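Local coordinates for probable zinc protease (Pseudomonas aeruginosa, PDB 4NNZ), which is one subunit of a heterodimeric protease of the M16 family and probably takes part in zinc-dependent hydrolysis of peptide bonds, at residues G272-G277 against E350-Q355; A267-G272 against D388-A393; A52-M57 against T89-V94. All coordinates share one frame; numbering follows the deposited sequence.

Contact 1: G272-G277 against E350-Q355; sequences GALLDG and ERVRAQ
A chi1 of 160° at Val-352 swings CG1 to the side opposite its own backbone N and drives that methyl at Ala-273, while chi1 of -78° at Leu-274 lays CG beside the backbone N, within range of the same methyl. The Ala-273 CB to Val-352 CG1 separation is 3.3 Å, a tight methyl-to-methyl fit in which the bonds to both CB atoms point across the interface. CG1 also sits 3.6 Å from the backbone N of Leu-274, so it reaches the helix backbone itself. On the flank, the Leu-274 side chain crosses that of Val-352 at about a right angle, with Leu-274 CD2 4.2 Å from Val-352 CG2. The backbones come close, with the CA atoms of Leu-274 and Val-352 6.2 Å apart, as the small Ala-273 side chain beside them would allow.

No direct hydrogen bond joins the two segments. Instead, a water bridges them just past the end of helix 262-276, at Gly-277, donating to Gly-277 O at 3.2 Å and to Gln-355 OE1 at 2.9 Å. Arg-351 stays at the margin; its guanidinium has Val-352 CG2 over one face, offset toward the rim. On another side of helix 346-364, Glu-350 OE2 lies 3.5 Å from Arg-353 NE, over the centre of the guanidinium, so the attraction is between charges with no N-H aimed at the oxygen. Arg-353 NH1 makes a weak hydrogen bond to Lys-395 O, which ties this helix to helix 386-396. Met-356, one turn on from Val-352, continues the cover over Ala-273. The geometry is that of close helix-to-helix packing through a small residue, and both segments fall in the part of the sequence assigned to the inactive M16 domain.

Contact 2: A267-G272 against D388-A393; sequences ALRLIG and DQDLEA
Arg-269 NH1 is gripped by two oxygens, OD1 of Asp-390 across the contact and OD1 of Asn-266 from its own helix 262-276. The bond from Arg-269 NH1 to Asp-390 OD1 measures 3.2 Å, with an N-H...O angle of 161°. It is therefore nearly straight, though somewhat long for a charged pair. The oxygen lies in the guanidinium plane and is met on its syn side, a little out of the plane of the carboxylate.

The pairing is single rather than bidentate: Arg-269 NH2 and Asp-390 OD2 are 4.0 Å apart. The planes of the two groups are turned 33° against each other, so the two edges are not laid flat together. A bend at chi3 (42°) in an otherwise extended arginine chain aims the guanidinium edge at the carboxylate, and the aspartate answers by directing CG away from its backbone N.

Aliphatic and aromatic neighbours frame the bridge. Met-356 and Tyr-301 touch Arg-269, Met-360 touches Asp-390, and Phe-304 touches both partners. Leu-394, from the same helix as Asp-390, also packs on the arginine.

Both residues remain partly exposed, and water probably screens their charges in part; the bridge links helices 262-276 and 386-396 at the surface by one directed bond, with Asn-266 helping to fix where the guanidinium edge points.

Contact 3: A52-M57 against T89-V94; sequences ALEHMM and TAYYQV
Tyr-91 pushes its phenol end onto the backbone and side-chain root of Glu-54, with Tyr-91 OH 3.5 Å from Glu-54 CA and 3.7 Å from Glu-54 CB. The Glu-54 side chain leaves obliquely past the ring: CG stays 3.8 Å from Tyr-91 OH, then a bend at chi2 (-105°) carries the carboxylate away. Its plane stands 81° to the ring plane, and OE1 is hydrogen-bonded to Thr-84 OG1 on strand 80-84. Ala-52 to His-55 form the last four positions of an HXXEH sequence; in M16 peptidases the histidines of this motif bind zinc and the glutamate acts as general base, and the sequence here is consistent with such a site. The contact packs the helix that carries this motif, 49-56, against strand 89-96 of the mixed sheet. Thr-89 adds its methyl, with CG2 4.1 Å from Glu-54 CB, while its OG1 bonds to Ile-37 O. After the helix ends, Met-57 crosses Tyr-91 at about a right angle and brings SD to 3.9 Å from Tyr-91 OH. That hydroxyl is hydrogen-bonded to Tyr-185 OH.

Overall arrangement
Contacts 1 and 2 both use helix 262-276, their segments meeting at Gly-272, and turn it toward two different partners, helices 346-364 and 386-396. Their centres are 10 Å apart, and they touch directly through Leu-270 CD1, which packs on Val-352 and Arg-353. Contact 3 lies on the opposite side of the chain's centre, with its nearest atoms about 23 Å from contact 1 and about 19 Å from contact 2. It is the buried one, helix on sheet, its polar ends satisfied by residues outside the two segments. Contact 1 is partly buried, apolar with a water at its margin, whereas contact 2 is a surface salt bridge.

Contact 1: G272-G277 against E350-Q355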
# COMPACT_ATOMS: atom_id res chain seq x y z
N GLY A 272 -0.87 -13.10 24.68
CA GLY A 272 -0.12 -11.92 24.98
C GLY A 272 0.04 -11.72 26.45
O GLY A 272 1.07 -11.36 26.91
N ALA A 273 -1.02 -11.95 27.18
CA ALA A 273 -1.02 -11.83 28.61
C ALA A 273 -0.10 -12.82 29.27
O ALA A 273 0.54 -12.52 30.23
CB ALA A 273 -2.43 -11.94 29.13
N LEU A 274 -0.05 -14.02 28.74
CA LEU A 274 0.86 -15.02 29.22
C LEU A 274 2.30 -14.64 29.03
O LEU A 274 3.14 -15.01 29.79
CB LEU A 274 0.61 -16.33 28.50
CG LEU A 274 -0.56 -17.19 28.90
CD1 LEU A 274 -0.85 -18.12 27.75
CD2 LEU A 274 -0.30 -17.98 30.16
N LEU A 275 2.61 -14.05 27.90
CA LEU A 275 3.94 -13.59 27.63
C LEU A 275 4.44 -12.33 28.34
O LEU A 275 5.54 -12.30 28.86
CB LEU A 275 4.14 -13.50 26.13
CG LEU A 275 3.99 -14.83 25.40
CD1 LEU A 275 3.76 -14.62 23.94
CD2 LEU A 275 5.21 -15.68 25.60
N ASP A 276 3.62 -11.29 28.31
CA ASP A 276 4.01 -9.94 28.68
C ASP A 276 3.39 -9.40 29.95
O ASP A 276 3.92 -8.48 30.51
CB ASP A 276 3.69 -9.00 27.51
CG ASP A 276 3.86 -7.53 27.85
OD1 ASP A 276 4.84 -7.17 28.52
OD2 ASP A 276 3.02 -6.73 27.46
N GLY A 277 2.27 -9.89 30.40
CA GLY A 277 1.70 -9.17 31.51
C GLY A 277 2.10 -9.64 32.87
O GLY A 277 1.56 -10.61 33.34
N GLU A 350 -5.59 -19.06 34.26
CA GLU A 350 -6.52 -18.37 35.10
C GLU A 350 -5.92 -17.18 35.78
O GLU A 350 -6.56 -16.17 35.88
CB GLU A 350 -7.11 -19.30 36.12
CG GLU A 350 -8.49 -19.76 35.73
CD GLU A 350 -9.51 -18.66 35.81
OE1 GLU A 350 -9.47 -17.90 36.79
OE2 GLU A 350 -10.35 -18.56 34.91
N ARG A 351 -4.70 -17.29 36.26
CA ARG A 351 -4.07 -16.18 36.92
C ARG A 351 -3.96 -15.08 35.93
O ARG A 351 -4.17 -13.93 36.24
CB ARG A 351 -2.68 -16.57 37.40
CG ARG A 351 -1.75 -15.43 37.70
CD ARG A 351 -0.32 -15.91 37.86
NE ARG A 351 0.35 -16.03 36.58
CZ ARG A 351 1.30 -15.22 36.14
NH1 ARG A 351 1.11 -13.92 36.09
NH2 ARG A 351 2.46 -15.73 35.76
N VAL A 352 -3.53 -15.44 34.75
CA VAL A 352 -3.39 -14.51 33.66
C VAL A 352 -4.71 -13.95 33.15
O VAL A 352 -4.78 -12.81 32.81
CB VAL A 352 -2.49 -15.11 32.58
CG1 VAL A 352 -2.66 -14.45 31.23
CG2 VAL A 352 -1.06 -15.03 33.03
N ARG A 353 -5.71 -14.79 33.04
CA ARG A 353 -7.01 -14.33 32.61
C ARG A 353 -7.65 -13.39 33.59
O ARG A 353 -8.32 -12.46 33.22
CB ARG A 353 -7.94 -15.49 32.37
CG ARG A 353 -9.16 -15.13 31.57
CD ARG A 353 -10.20 -16.21 31.66
NE ARG A 353 -9.60 -17.51 31.61
CZ ARG A 353 -10.25 -18.62 31.34
NH1 ARG A 353 -11.52 -18.58 31.09
NH2 ARG A 353 -9.62 -19.77 31.33
N ALA A 354 -7.50 -13.70 34.86
CA ALA A 354 -8.20 -12.96 35.88
C ALA A 354 -7.74 -11.55 35.92
O ALA A 354 -8.52 -10.64 36.06
CB ALA A 354 -7.99 -13.62 37.21
N GLN A 355 -6.45 -11.37 35.85
CA GLN A 355 -5.87 -10.06 35.88
C GLN A 355 -6.22 -9.21 34.68
O GLN A 355 -6.31 -8.02 34.78
CB GLN A 355 -4.39 -10.08 36.22
CG GLN A 355 -4.18 -9.60 37.64
CD GLN A 355 -2.79 -9.79 38.18
OE1 GLN A 355 -1.81 -9.62 37.48
NE2 GLN A 355 -2.69 -10.13 39.44
O HOH W 1 -1.30 -10.52 34.79

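Contact 2: A267-G272 against D388-A393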
# COMPACT_ATOMS: atom_id res chain seq x y z
N ALA A 267 -7.93 -16.42 22.14
CA ALA A 267 -6.77 -17.19 22.48
C ALA A 267 -5.49 -16.40 22.26
O ALA A 267 -4.57 -16.52 23.00
CB ALA A 267 -6.75 -18.46 21.69
N LEU A 268 -5.46 -15.62 21.22
CA LEU A 268 -4.35 -14.73 21.00
C LEU A 268 -4.18 -13.63 22.04
O LEU A 268 -3.09 -13.28 22.39
CB LEU A 268 -4.40 -14.17 19.59
CG LEU A 268 -4.00 -15.16 18.54
CD1 LEU A 268 -4.27 -14.61 17.18
CD2 LEU A 268 -2.55 -15.54 18.67
N ARG A 269 -5.28 -13.08 22.51
CA ARG A 269 -5.23 -12.07 23.53
C ARG A 269 -4.65 -12.64 24.79
O ARG A 269 -3.83 -12.04 25.42
CB ARG A 269 -6.62 -11.55 23.78
CG ARG A 269 -7.35 -11.31 22.49
CD ARG A 269 -8.76 -10.84 22.70
NE ARG A 269 -8.88 -9.87 23.76
CZ ARG A 269 -10.02 -9.51 24.30
NH1 ARG A 269 -11.13 -10.05 23.90
NH2 ARG A 269 -10.06 -8.62 25.25
N LEU A 270 -5.10 -13.83 25.13
CA LEU A 270 -4.63 -14.55 26.26
C LEU A 270 -3.15 -14.87 26.13
O LEU A 270 -2.44 -14.84 27.09
CB LEU A 270 -5.45 -15.82 26.44
CG LEU A 270 -6.46 -16.00 27.56
CD1 LEU A 270 -5.90 -15.58 28.89
CD2 LEU A 270 -7.72 -15.22 27.30
N ILE A 271 -2.69 -15.18 24.94
CA ILE A 271 -1.28 -15.47 24.75
C ILE A 271 -0.42 -14.27 25.05
O ILE A 271 0.64 -14.42 25.60
CB ILE A 271 -0.99 -16.06 23.35
CG1 ILE A 271 -1.40 -17.50 23.28
CG2 ILE A 271 0.48 -16.04 23.01
CD1 ILE A 271 -1.66 -17.97 21.89
N GLY A 272 -0.87 -13.10 24.68
CA GLY A 272 -0.12 -11.92 24.98
C GLY A 272 0.04 -11.72 26.45
O GLY A 272 1.07 -11.36 26.91
N ASP A 388 -20.28 -6.72 27.01
CA ASP A 388 -20.86 -7.49 28.07
C ASP A 388 -20.45 -8.94 27.96
O ASP A 388 -20.20 -9.58 28.96
CB ASP A 388 -22.36 -7.35 28.04
CG ASP A 388 -22.83 -6.07 28.66
OD1 ASP A 388 -22.06 -5.49 29.45
OD2 ASP A 388 -23.96 -5.63 28.37
N GLN A 389 -20.36 -9.45 26.75
CA GLN A 389 -20.08 -10.85 26.61
C GLN A 389 -18.60 -11.13 26.48
O GLN A 389 -18.20 -12.25 26.39
CB GLN A 389 -20.85 -11.44 25.45
CG GLN A 389 -21.16 -10.47 24.35
CD GLN A 389 -22.62 -10.41 24.01
OE1 GLN A 389 -23.43 -10.01 24.82
NE2 GLN A 389 -22.95 -10.79 22.79
N ASP A 390 -17.81 -10.09 26.49
CA ASP A 390 -16.40 -10.23 26.28
C ASP A 390 -15.81 -11.06 27.36
O ASP A 390 -14.96 -11.86 27.10
CB ASP A 390 -15.75 -8.88 26.35
CG ASP A 390 -14.50 -8.79 25.55
OD1 ASP A 390 -14.12 -9.74 24.86
OD2 ASP A 390 -13.90 -7.73 25.61
N LEU A 391 -16.27 -10.85 28.59
CA LEU A 391 -15.74 -11.53 29.77
C LEU A 391 -16.16 -13.01 29.85
O LEU A 391 -15.57 -13.81 30.58
CB LEU A 391 -16.12 -10.77 31.05
CG LEU A 391 -15.45 -9.41 31.31
CD1 LEU A 391 -13.96 -9.48 31.01
CD2 LEU A 391 -16.10 -8.30 30.51
N GLU A 392 -17.19 -13.36 29.09
CA GLU A 392 -17.59 -14.71 28.94
C GLU A 392 -16.73 -15.34 27.90
O GLU A 392 -16.34 -16.48 28.01
CB GLU A 392 -19.05 -14.78 28.55
CG GLU A 392 -19.53 -16.19 28.30
CD GLU A 392 -19.00 -17.18 29.30
OE1 GLU A 392 -19.16 -16.93 30.50
OE2 GLU A 392 -18.43 -18.20 28.88
N ALA A 393 -16.43 -14.57 26.88
CA ALA A 393 -15.63 -15.03 25.78
C ALA A 393 -14.23 -15.37 26.20
O ALA A 393 -13.65 -16.28 25.70
CB ALA A 393 -15.61 -13.98 24.70

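Contact 3: A52-M57 against T89-V94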
# COMPACT_ATOMS: atom_id res chain seq x y z
N ALA A 52 -5.33 15.01 8.70
CA ALA A 52 -5.31 16.42 8.42
C ALA A 52 -6.66 17.07 8.55
O ALA A 52 -6.78 18.17 9.04
CB ALA A 52 -4.76 16.67 7.04
N LEU A 53 -7.67 16.41 8.06
CA LEU A 53 -8.98 16.97 8.06
C LEU A 53 -9.40 17.17 9.48
O LEU A 53 -10.04 18.13 9.79
CB LEU A 53 -9.94 16.06 7.32
CG LEU A 53 -11.39 16.49 7.16
CD1 LEU A 53 -11.53 17.84 6.51
CD2 LEU A 53 -12.17 15.47 6.40
N GLU A 54 -9.03 16.24 10.33
CA GLU A 54 -9.35 16.32 11.72
C GLU A 54 -8.62 17.46 12.36
O GLU A 54 -9.19 18.27 13.04
CB GLU A 54 -8.99 15.02 12.40
CG GLU A 54 -8.98 15.08 13.90
CD GLU A 54 -7.61 15.12 14.48
OE1 GLU A 54 -6.88 14.15 14.34
OE2 GLU A 54 -7.26 16.12 15.08
N HIS A 55 -7.34 17.51 12.13
CA HIS A 55 -6.53 18.57 12.64
C HIS A 55 -7.12 19.93 12.30
O HIS A 55 -7.04 20.85 13.06
CB HIS A 55 -5.14 18.42 12.08
CG HIS A 55 -4.17 19.43 12.59
ND1 HIS A 55 -3.31 19.18 13.62
CD2 HIS A 55 -3.94 20.70 12.22
CE1 HIS A 55 -2.59 20.25 13.86
NE2 HIS A 55 -2.95 21.19 13.02
N MET A 56 -7.73 20.03 11.15
CA MET A 56 -8.21 21.29 10.66
C MET A 56 -9.49 21.78 11.33
O MET A 56 -9.71 22.95 11.46
CB MET A 56 -8.42 21.21 9.17
CG MET A 56 -7.77 22.33 8.42
SD MET A 56 -6.26 21.79 7.72
CE MET A 56 -6.17 22.89 6.35
N MET A 57 -10.34 20.87 11.73
CA MET A 57 -11.51 21.23 12.47
C MET A 57 -11.13 21.28 13.92
O MET A 57 -11.58 20.50 14.72
CB MET A 57 -12.62 20.25 12.23
CG MET A 57 -12.88 20.07 10.77
SD MET A 57 -13.81 18.59 10.45
CE MET A 57 -15.30 19.37 9.87
N THR A 89 -11.99 8.16 13.29
CA THR A 89 -11.75 9.48 13.79
C THR A 89 -12.78 9.82 14.81
O THR A 89 -13.93 9.77 14.53
CB THR A 89 -11.93 10.46 12.68
OG1 THR A 89 -11.15 10.01 11.59
CG2 THR A 89 -11.51 11.82 13.10
N ALA A 90 -12.36 10.19 16.00
CA ALA A 90 -13.30 10.46 17.05
C ALA A 90 -13.17 11.81 17.72
O ALA A 90 -12.12 12.21 18.06
CB ALA A 90 -13.24 9.37 18.08
N TYR A 91 -14.28 12.48 17.93
CA TYR A 91 -14.27 13.72 18.66
C TYR A 91 -15.09 13.54 19.91
O TYR A 91 -16.18 13.09 19.85
CB TYR A 91 -14.84 14.84 17.83
CG TYR A 91 -14.23 15.05 16.49
CD1 TYR A 91 -14.50 14.23 15.45
CD2 TYR A 91 -13.40 16.11 16.26
CE1 TYR A 91 -13.96 14.43 14.22
CE2 TYR A 91 -12.85 16.32 15.03
CZ TYR A 91 -13.14 15.48 14.02
OH TYR A 91 -12.60 15.68 12.80
N TYR A 92 -14.54 13.90 21.05
CA TYR A 92 -15.26 13.75 22.28
C TYR A 92 -15.08 14.91 23.19
O TYR A 92 -14.06 15.55 23.19
CB TYR A 92 -14.78 12.52 23.01
CG TYR A 92 -13.33 12.57 23.34
CD1 TYR A 92 -12.40 12.11 22.46
CD2 TYR A 92 -12.90 13.10 24.52
CE1 TYR A 92 -11.07 12.16 22.75
CE2 TYR A 92 -11.56 13.15 24.83
CZ TYR A 92 -10.65 12.68 23.94
OH TYR A 92 -9.30 12.72 24.23
N GLN A 93 -16.08 15.15 24.01
CA GLN A 93 -16.04 16.19 24.98
C GLN A 93 -16.58 15.63 26.26
O GLN A 93 -17.31 14.69 26.24
CB GLN A 93 -16.87 17.37 24.51
CG GLN A 93 -18.23 16.99 23.98
CD GLN A 93 -18.63 17.75 22.74
OE1 GLN A 93 -19.20 17.18 21.82
NE2 GLN A 93 -18.37 19.03 22.72
N VAL A 94 -16.22 16.19 27.37
CA VAL A 94 -16.76 15.77 28.62
C VAL A 94 -17.30 17.02 29.25
O VAL A 94 -16.72 18.07 29.09
CB VAL A 94 -15.71 15.08 29.46
CG1 VAL A 94 -14.40 15.82 29.37
CG2 VAL A 94 -16.17 14.97 30.89